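Melibiose/raffinose/stachyose-binding protein MelE (Bacillus subtilis subsp. subtilis str. 168, PDB 4R6H) binds melibiose, raffinose and stachyose and delivers them to the ABC transporter that imports these sugars into the cell. Local coordinates at residues 384-389 and 406-411. Residues are numbered along the deposited sequence; the frame is centred on the assembly and turned at random. Where two conformers were deposited one is given.
Sequences WDVLGT and QKLGRE
V386 and L408 meet where two consecutive helices, 383-395 and 401-420, form a nearly antiparallel helical hairpin near the C-terminus of this sugar-binding protein. The short segments run at 165° to each other and their axes approach to 10.7 Å, so side chains rather than backbones make the contact.

The apolar packing centres on V386, whose CG1 stands anti to the backbone N (chi1 178°) and reaches between two residues one helical turn apart. It lies 3.6 Å from L408 CD2 on one of them and 3.7 Å from E411 CG on the other. A branched, compact valine suits this place because its second methyl, CG2, also covers the bent E411 chain, 3.9 Å from CD. Cutting V386 back to an alanine would remove both methyls and is likely to leave a gap facing L408 CD2 and the E411 methylenes, which pack against them on this side of the hairpin. Deeper in, L387 crosses L408 at about a right angle, CD2 to CD2 at 3.8 Å; F228 touches both leucines, extending the apolar layer beyond the hairpin.

The polar groups add little direct contact, and no hydrogen bond joins the segments. E411 lends its methylenes to the valine while its OE1 forms a salt bridge with R414; a long one, 3.9 Å, links OE2 to K407 NZ within the same helix. Across the segments K407 NZ comes no nearer than 4.3 Å to T389 CG2, a loose contact. The threonine hydroxyl, which is also hydrogen-bonded to K191, turns back on its own helix: OG1 donates to D385 O at 3.2 Å, from the face of that carbonyl opposite to T389 N.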
loop_
_atom_site.group_PDB
_atom_site.type_symbol
_atom_site.label_atom_id
_atom_site.label_comp_id
_atom_site.label_asym_id
_atom_site.label_seq_id
_atom_site.Cartn_x
_atom_site.Cartn_y
_atom_site.Cartn_z
ATOM N N TRP A 384 -11.043 6.254 3.514
ATOM C CA TRP A 384 -10.495 4.973 3.994
ATOM C C TRP A 384 -11.254 4.456 5.189
ATOM O O TRP A 384 -11.665 3.308 5.244
ATOM C CB TRP A 384 -9.006 5.106 4.303
ATOM C CG TRP A 384 -8.396 3.930 4.985
ATOM C CD1 TRP A 384 -8.158 3.771 6.340
ATOM C CD2 TRP A 384 -7.963 2.714 4.363
ATOM N NE1 TRP A 384 -7.554 2.550 6.575
ATOM C CE2 TRP A 384 -7.402 1.892 5.385
ATOM C CE3 TRP A 384 -7.889 2.283 3.042
ATOM C CZ2 TRP A 384 -6.858 0.625 5.111
ATOM C CZ3 TRP A 384 -7.347 1.055 2.770
ATOM C CH2 TRP A 384 -6.827 0.234 3.805
ATOM N N ASP A 385 -11.476 5.330 6.170
ATOM C CA ASP A 385 -12.196 4.919 7.357
ATOM C C ASP A 385 -13.653 4.542 7.032
ATOM O O ASP A 385 -14.176 3.617 7.604
ATOM C CB ASP A 385 -12.133 6.007 8.440
ATOM C CG ASP A 385 -10.833 5.970 9.264
ATOM O OD1 ASP A 385 -10.092 4.964 9.252
ATOM O OD2 ASP A 385 -10.562 6.965 9.955
ATOM N N VAL A 386 -14.267 5.272 6.105
ATOM C CA VAL A 386 -15.639 5.018 5.714
ATOM C C VAL A 386 -15.733 3.644 5.027
ATOM O O VAL A 386 -16.624 2.872 5.307
ATOM C CB VAL A 386 -16.153 6.080 4.744
ATOM C CG1 VAL A 386 -17.581 5.750 4.328
ATOM C CG2 VAL A 386 -16.130 7.458 5.410
ATOM N N LEU A 387 -14.771 3.313 4.158
ATOM C CA LEU A 387 -14.773 1.964 3.512
ATOM C C LEU A 387 -14.692 0.849 4.574
ATOM O O LEU A 387 -15.337 -0.175 4.477
ATOM C CB LEU A 387 -13.615 1.865 2.505
ATOM C CG LEU A 387 -13.715 2.756 1.262
ATOM C CD1 LEU A 387 -12.383 2.728 0.531
ATOM C CD2 LEU A 387 -14.869 2.362 0.354
ATOM N N GLY A 388 -13.846 1.061 5.580
ATOM C CA GLY A 388 -13.713 0.090 6.651
ATOM C C GLY A 388 -15.003 -0.079 7.435
ATOM O O GLY A 388 -15.451 -1.213 7.667
ATOM N N THR A 389 -15.606 1.067 7.778
ATOM C CA THR A 389 -16.900 1.161 8.467
ATOM C C THR A 389 -17.967 0.337 7.771
ATOM O O THR A 389 -18.601 -0.531 8.374
ATOM C CB THR A 389 -17.424 2.641 8.547
ATOM O OG1 THR A 389 -16.678 3.385 9.508
ATOM C CG2 THR A 389 -18.876 2.711 8.873
ATOM N N GLN A 406 -25.261 3.911 -0.995
ATOM C CA GLN A 406 -25.862 5.206 -0.742
ATOM C C GLN A 406 -25.089 5.977 0.332
ATOM O O GLN A 406 -24.796 7.175 0.170
ATOM C CB GLN A 406 -27.324 5.025 -0.380
ATOM C CG GLN A 406 -28.109 4.510 -1.578
ATOM C CD GLN A 406 -29.585 4.386 -1.297
ATOM O OE1 GLN A 406 -30.414 4.973 -1.992
ATOM N NE2 GLN A 406 -29.924 3.621 -0.270
ATOM N N LYS A 407 -24.713 5.284 1.398
ATOM C CA LYS A 407 -23.845 5.894 2.414
ATOM C C LYS A 407 -22.503 6.357 1.874
ATOM O O LYS A 407 -22.001 7.444 2.203
ATOM C CB LYS A 407 -23.644 4.902 3.534
ATOM C CG LYS A 407 -22.675 5.340 4.635
ATOM C CD LYS A 407 -23.345 6.266 5.640
ATOM C CE LYS A 407 -22.387 6.763 6.724
ATOM N NZ LYS A 407 -21.747 5.662 7.501
ATOM N N LEU A 408 -21.875 5.538 1.031
ATOM C CA LEU A 408 -20.623 5.945 0.481
ATOM C C LEU A 408 -20.738 7.250 -0.308
ATOM O O LEU A 408 -19.853 8.071 -0.243
ATOM C CB LEU A 408 -19.975 4.836 -0.367
ATOM C CG LEU A 408 -19.520 3.645 0.492
ATOM C CD1 LEU A 408 -19.306 2.445 -0.445
ATOM C CD2 LEU A 408 -18.262 3.902 1.293
ATOM N N GLY A 409 -21.800 7.360 -1.120
ATOM C CA GLY A 409 -22.019 8.540 -1.947
ATOM C C GLY A 409 -22.184 9.779 -1.086
ATOM O O GLY A 409 -21.674 10.836 -1.407
ATOM N N ARG A 410 -22.914 9.622 0.005
ATOM C CA ARG A 410 -23.131 10.754 0.916
ATOM C C ARG A 410 -21.811 11.201 1.548
ATOM O O ARG A 410 -21.508 12.388 1.589
ATOM C CB ARG A 410 -24.133 10.381 2.019
ATOM C CG ARG A 410 -25.573 10.229 1.558
ATOM C CD ARG A 410 -26.551 10.156 2.732
ATOM N NE ARG A 410 -26.443 8.933 3.542
ATOM C CZ ARG A 410 -27.050 7.763 3.277
ATOM N NH1 ARG A 410 -27.814 7.592 2.203
ATOM N NH2 ARG A 410 -26.881 6.737 4.092
ATOM N N GLU A 411 -21.009 10.254 2.034
ATOM C CA GLU A 411 -19.712 10.598 2.612
ATOM C C GLU A 411 -18.725 11.189 1.597
ATOM O O GLU A 411 -17.951 12.096 1.904
ATOM C CB GLU A 411 -19.090 9.324 3.189
ATOM C CG GLU A 411 -19.811 8.751 4.385
ATOM C CD GLU A 411 -19.469 9.485 5.673
ATOM O OE1 GLU A 411 -18.683 10.461 5.635
ATOM O OE2 GLU A 411 -19.981 9.076 6.726
#